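Local coordinates for aminotransferase class-III (Sphaerobacter thermophilus DSM 20745, PDB 6K8H), which is an omega-transaminase of the class-III aminotransferase family, which has the fold-type I architecture of pyridoxal-phosphate-dependent enzymes, at residues 71-76 with 280-285; 81-86 with 328-333. All blocks are in the same frame, centred on the assembly; numbering follows the deposited sequence.

Contact 1: residues 71-76 with 280-285; sequences YTALIH and MGKIIG. With PLR ((5-hydroxy-4,6-dimethylpyridin-3-yl)methyl dihydrogen phosphate), chain D.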
# COMPACT_ATOMS: atom_id res chain seq x y z
N TYR B 71 -13.06 8.47 -5.17
CA TYR B 71 -12.22 9.64 -5.00
C TYR B 71 -11.29 9.84 -6.20
O TYR B 71 -10.08 10.03 -6.06
CB TYR B 71 -11.47 9.58 -3.66
CG TYR B 71 -12.44 9.96 -2.55
CD1 TYR B 71 -13.27 9.01 -1.97
CD2 TYR B 71 -12.58 11.28 -2.16
CE1 TYR B 71 -14.20 9.36 -0.99
CE2 TYR B 71 -13.49 11.64 -1.18
CZ TYR B 71 -14.30 10.69 -0.60
OH TYR B 71 -15.21 11.07 0.37
N THR B 72 -11.89 9.83 -7.39
CA THR B 72 -11.34 10.12 -8.72
C THR B 72 -10.54 8.97 -9.32
O THR B 72 -9.97 9.15 -10.41
CB THR B 72 -10.46 11.40 -8.78
OG1 THR B 72 -9.17 11.16 -8.20
CG2 THR B 72 -11.13 12.58 -8.07
N ALA B 73 -10.46 7.81 -8.66
CA ALA B 73 -9.65 6.71 -9.19
C ALA B 73 -10.26 6.09 -10.44
O ALA B 73 -9.53 5.66 -11.34
CB ALA B 73 -9.44 5.64 -8.12
N LEU B 74 -11.57 5.96 -10.50
CA LEU B 74 -12.23 5.23 -11.59
C LEU B 74 -12.71 6.24 -12.62
O LEU B 74 -13.90 6.55 -12.74
CB LEU B 74 -13.35 4.35 -11.05
CG LEU B 74 -12.85 2.96 -10.62
CD1 LEU B 74 -11.92 3.05 -9.40
CD2 LEU B 74 -14.03 2.05 -10.35
N ILE B 75 -11.76 6.74 -13.41
CA ILE B 75 -12.09 7.75 -14.42
C ILE B 75 -13.00 7.18 -15.50
O ILE B 75 -13.68 7.94 -16.19
CB ILE B 75 -10.79 8.34 -14.99
CG1 ILE B 75 -11.09 9.56 -15.89
CG2 ILE B 75 -9.97 7.27 -15.69
CD1 ILE B 75 -9.99 10.60 -15.89
N HIS B 76 -13.04 5.86 -15.68
CA HIS B 76 -13.94 5.25 -16.65
C HIS B 76 -15.22 4.72 -16.02
O HIS B 76 -15.97 3.99 -16.68
CB HIS B 76 -13.24 4.15 -17.44
CG HIS B 76 -12.09 4.65 -18.25
ND1 HIS B 76 -12.23 5.62 -19.21
CD2 HIS B 76 -10.77 4.34 -18.21
CE1 HIS B 76 -11.05 5.88 -19.75
NE2 HIS B 76 -10.15 5.12 -19.15
N MET B 280 2.08 9.20 -7.92
CA MET B 280 0.88 8.95 -8.69
C MET B 280 0.16 7.75 -8.11
O MET B 280 0.74 6.97 -7.34
CB MET B 280 1.20 8.69 -10.17
CG MET B 280 2.02 9.79 -10.84
SD MET B 280 2.88 9.22 -12.32
CE MET B 280 4.43 8.63 -11.61
N GLY B 281 -1.08 7.58 -8.52
CA GLY B 281 -1.90 6.45 -8.10
C GLY B 281 -3.27 6.57 -8.72
O GLY B 281 -3.40 7.18 -9.79
N LYS B 282 -4.29 6.01 -8.07
CA LYS B 282 -5.69 6.13 -8.50
C LYS B 282 -5.91 5.74 -9.96
O LYS B 282 -5.94 4.54 -10.28
CB LYS B 282 -6.18 7.55 -8.18
CG LYS B 282 -6.22 7.83 -6.65
CD LYS B 282 -6.98 9.10 -6.28
CE LYS B 282 -7.46 9.09 -4.80
NZ LYS B 282 -6.42 9.51 -3.80
N ILE B 283 -6.05 6.71 -10.87
CA ILE B 283 -6.48 6.33 -12.25
C ILE B 283 -5.50 5.35 -12.90
O ILE B 283 -5.95 4.51 -13.67
CB ILE B 283 -6.68 7.57 -13.14
CG1 ILE B 283 -5.35 8.22 -13.52
CG2 ILE B 283 -7.65 8.56 -12.50
CD1 ILE B 283 -5.45 9.18 -14.67
N ILE B 284 -4.22 5.41 -12.54
CA ILE B 284 -3.22 4.70 -13.32
C ILE B 284 -3.32 3.20 -13.07
O ILE B 284 -2.57 2.43 -13.68
CB ILE B 284 -1.79 5.20 -13.02
CG1 ILE B 284 -1.43 5.00 -11.54
CG2 ILE B 284 -1.64 6.65 -13.38
CD1 ILE B 284 0.08 4.99 -11.29
N GLY B 285 -4.23 2.77 -12.19
CA GLY B 285 -4.41 1.34 -11.97
C GLY B 285 -5.66 0.73 -12.54
O GLY B 285 -5.93 -0.46 -12.27
N1 PLR D . -2.11 11.94 -2.40
C2 PLR D . -3.25 12.51 -2.76
C2A PLR D . -3.23 13.90 -3.32
C3 PLR D . -4.45 11.80 -2.65
O3 PLR D . -5.60 12.40 -3.04
C4 PLR D . -4.45 10.49 -2.14
C4A PLR D . -5.70 9.74 -2.02
C5 PLR D . -3.22 9.92 -1.77
C6 PLR D . -2.10 10.69 -1.90
C5A PLR D . -3.14 8.53 -1.19
O4P PLR D . -3.42 7.45 -2.13
P PLR D . -3.99 6.05 -1.57
O1P PLR D . -3.02 5.63 -0.51
O2P PLR D . -5.33 6.35 -1.00
O3P PLR D . -4.05 5.12 -2.73
O HOH W 1 -8.77 4.09 -13.74
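The two backbones come together at A73 and K282, whose CA atoms are 4.1 Å apart, yet no direct hydrogen bond joins them. Instead, the CA-H of I283 points at A73 O with an angle of 153° at the hydrogen, and a water donates to both A73 O and I283 O. The methyl of A73 rests on the root of K282, CB to CB 3.8 Å. From there the lysine chain runs alongside the backbone of Y71 and T72: its CE lies 3.1 Å from Y71 O, and its CD passes T72 OG1. That hydroxyl is turned back onto its own neighbour by chi1 of 76° and donates to Y71 O, 2.6 Å away. The segment with K282 continues from a strand of the large mixed sheet in the PLP-dependent aminotransferase fold, and K282 NZ is covalently bound to C4A of the PLR group at 1.9 Å. The chain is extended until chi4, 83°, which bends NZ toward the ring. T317 of the second subunit also packs on K282 and hydrogen-bonds PLR, so the pocket is shared across the dimer. I283 CG2 packs against T72 O at 3.2 Å, an oxygen hydrogen-bonded by R261 NH1, and meets I75 CB at 4.0 Å.

Contact 2: residues 81-86 with 328-333; sequences PDINEA and GLTAMR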
# COMPACT_ATOMS: atom_id res chain seq x y z
N PRO B 81 -16.08 -2.20 -19.61
CA PRO B 81 -15.91 -3.51 -20.28
C PRO B 81 -14.51 -3.75 -20.81
O PRO B 81 -14.05 -4.90 -20.78
CB PRO B 81 -16.94 -3.46 -21.43
CG PRO B 81 -17.75 -2.24 -21.22
CD PRO B 81 -16.97 -1.30 -20.36
N ASP B 82 -13.84 -2.73 -21.35
CA ASP B 82 -12.50 -2.94 -21.91
C ASP B 82 -11.51 -3.33 -20.82
O ASP B 82 -10.71 -4.27 -21.00
CB ASP B 82 -12.03 -1.68 -22.63
CG ASP B 82 -12.91 -1.33 -23.82
OD1 ASP B 82 -13.53 -2.25 -24.38
OD2 ASP B 82 -12.97 -0.14 -24.19
N ILE B 83 -11.55 -2.63 -19.69
CA ILE B 83 -10.69 -2.99 -18.56
C ILE B 83 -11.01 -4.40 -18.08
O ILE B 83 -10.11 -5.22 -17.86
CB ILE B 83 -10.85 -1.95 -17.43
CG1 ILE B 83 -10.40 -0.57 -17.91
CG2 ILE B 83 -10.07 -2.36 -16.20
CD1 ILE B 83 -10.73 0.53 -16.92
N ASN B 84 -12.30 -4.73 -17.94
CA ASN B 84 -12.69 -6.07 -17.48
C ASN B 84 -12.20 -7.15 -18.44
O ASN B 84 -11.70 -8.19 -17.99
CB ASN B 84 -14.21 -6.15 -17.30
CG ASN B 84 -14.66 -5.57 -15.95
OD1 ASN B 84 -13.82 -5.16 -15.14
ND2 ASN B 84 -15.96 -5.53 -15.72
N GLU B 85 -12.32 -6.91 -19.74
CA GLU B 85 -11.86 -7.89 -20.75
C GLU B 85 -10.35 -8.10 -20.63
O GLU B 85 -9.92 -9.25 -20.67
CB GLU B 85 -12.23 -7.40 -22.15
CG GLU B 85 -13.68 -7.68 -22.51
CD GLU B 85 -14.10 -7.08 -23.84
OE1 GLU B 85 -13.25 -6.99 -24.74
OE2 GLU B 85 -15.28 -6.69 -23.95
N ALA B 86 -9.58 -7.02 -20.48
CA ALA B 86 -8.13 -7.16 -20.34
C ALA B 86 -7.77 -7.94 -19.07
O ALA B 86 -6.89 -8.83 -19.09
CB ALA B 86 -7.47 -5.79 -20.32
N GLY B 328 -4.30 -0.85 -15.64
CA GLY B 328 -3.80 0.50 -15.80
C GLY B 328 -3.44 0.83 -17.23
O GLY B 328 -3.74 1.92 -17.72
N LEU B 329 -2.79 -0.10 -17.93
CA LEU B 329 -2.47 0.12 -19.34
C LEU B 329 -3.74 0.38 -20.15
O LEU B 329 -3.79 1.31 -20.97
CB LEU B 329 -1.70 -1.07 -19.91
CG LEU B 329 -1.10 -0.77 -21.29
CD1 LEU B 329 -0.06 0.34 -21.18
CD2 LEU B 329 -0.51 -2.00 -21.96
N THR B 330 -4.77 -0.44 -19.94
CA THR B 330 -6.03 -0.24 -20.67
C THR B 330 -6.68 1.09 -20.31
O THR B 330 -7.08 1.86 -21.20
CB THR B 330 -6.98 -1.41 -20.37
OG1 THR B 330 -6.28 -2.64 -20.60
CG2 THR B 330 -8.22 -1.36 -21.26
N ALA B 331 -6.78 1.39 -19.01
CA ALA B 331 -7.41 2.64 -18.58
C ALA B 331 -6.71 3.84 -19.19
O ALA B 331 -7.36 4.76 -19.71
CB ALA B 331 -7.39 2.74 -17.05
N MET B 332 -5.38 3.85 -19.16
CA MET B 332 -4.65 4.99 -19.68
C MET B 332 -4.74 5.05 -21.20
O MET B 332 -4.88 6.14 -21.77
CB MET B 332 -3.19 4.93 -19.22
CG MET B 332 -3.01 5.06 -17.72
SD MET B 332 -3.81 6.53 -17.01
CE MET B 332 -2.74 7.82 -17.66
N ARG B 333 -4.67 3.90 -21.88
CA ARG B 333 -4.77 3.92 -23.34
C ARG B 333 -6.11 4.47 -23.80
O ARG B 333 -6.19 5.06 -24.88
CB ARG B 333 -4.55 2.53 -23.93
CG ARG B 333 -3.08 2.20 -24.18
CD ARG B 333 -2.90 0.81 -24.78
NE ARG B 333 -1.48 0.51 -24.92
CZ ARG B 333 -0.98 -0.69 -25.23
NH1 ARG B 333 -1.81 -1.72 -25.41
NH2 ARG B 333 0.34 -0.86 -25.33
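T330 projects from one helix onto the face of another, set between D82, I83 and A86. The motif is a near-antiparallel helix pair in the class-III aminotransferase fold: the axes of 81-86 and 328-333 run at 153° to each other and approach to 9.0 Å, and the closest CA atoms are those of I83 and T330, 5.8 Å apart. The link is made by van der Waals contact, with no hydrogen bond between the two segments.

The tight part is centred on the two branches of T330. Its methyl CG2 is carried anti to the backbone N and points at the first turn of the facing helix, where it lies 3.8 Å from D82 O and 4.1 Å from I83 CG1. The hydroxyl takes the other direction, chi1 -51°, beside the backbone N; OG1 is hydrogen-bonded to V326 O one turn earlier in its own helix, which satisfies it without a partner across the gap. A second buried point lies beside this one, where the extended I83 chain, chi2 171°, brings CD1 to 4.0 Å from A331 CB. I83 also packs on A327 and on the H76 ring.

The backbone of D82 belongs to this packed centre, but its partly exposed side chain lies at the looser margin. Of that side chain only CB approaches T330, at 4.1 Å from CG2; the backbone O is nearer. The carboxylate takes no part in the packing: OD2 forms a salt bridge with K334, just past 328-333, adding an electrostatic tie to the helix pair. N84 turns to the second subunit, where ND2 hydrogen-bonds L91 O. Back on the tight side, A86 CB sits 3.4 Å from T330 OG1.

In the fold
Contacts 1 and 2 are neighbours, with centres about 12 Å apart, and H76 is one join. It ends segment 71-76, and its NE2 lies 2.9 Å from A331 O, a probable hydrogen bond, while its CD2 packs on I83 CD1 at 4.0 Å. A second join comes from 280-285, where I283 CD1 meets M332 SD at 3.9 Å. Both halves of contact 1 thus touch helix 322-334. I283 is next in the chain to the PLR-bound K282, so contact 2 reaches the lysine's immediate neighbour while contributing no residue to the PLR pocket itself. Contact 1 is centred about 9 Å from the chain centre, against about 21 Å for contact 2. The four segments alternate along the chain.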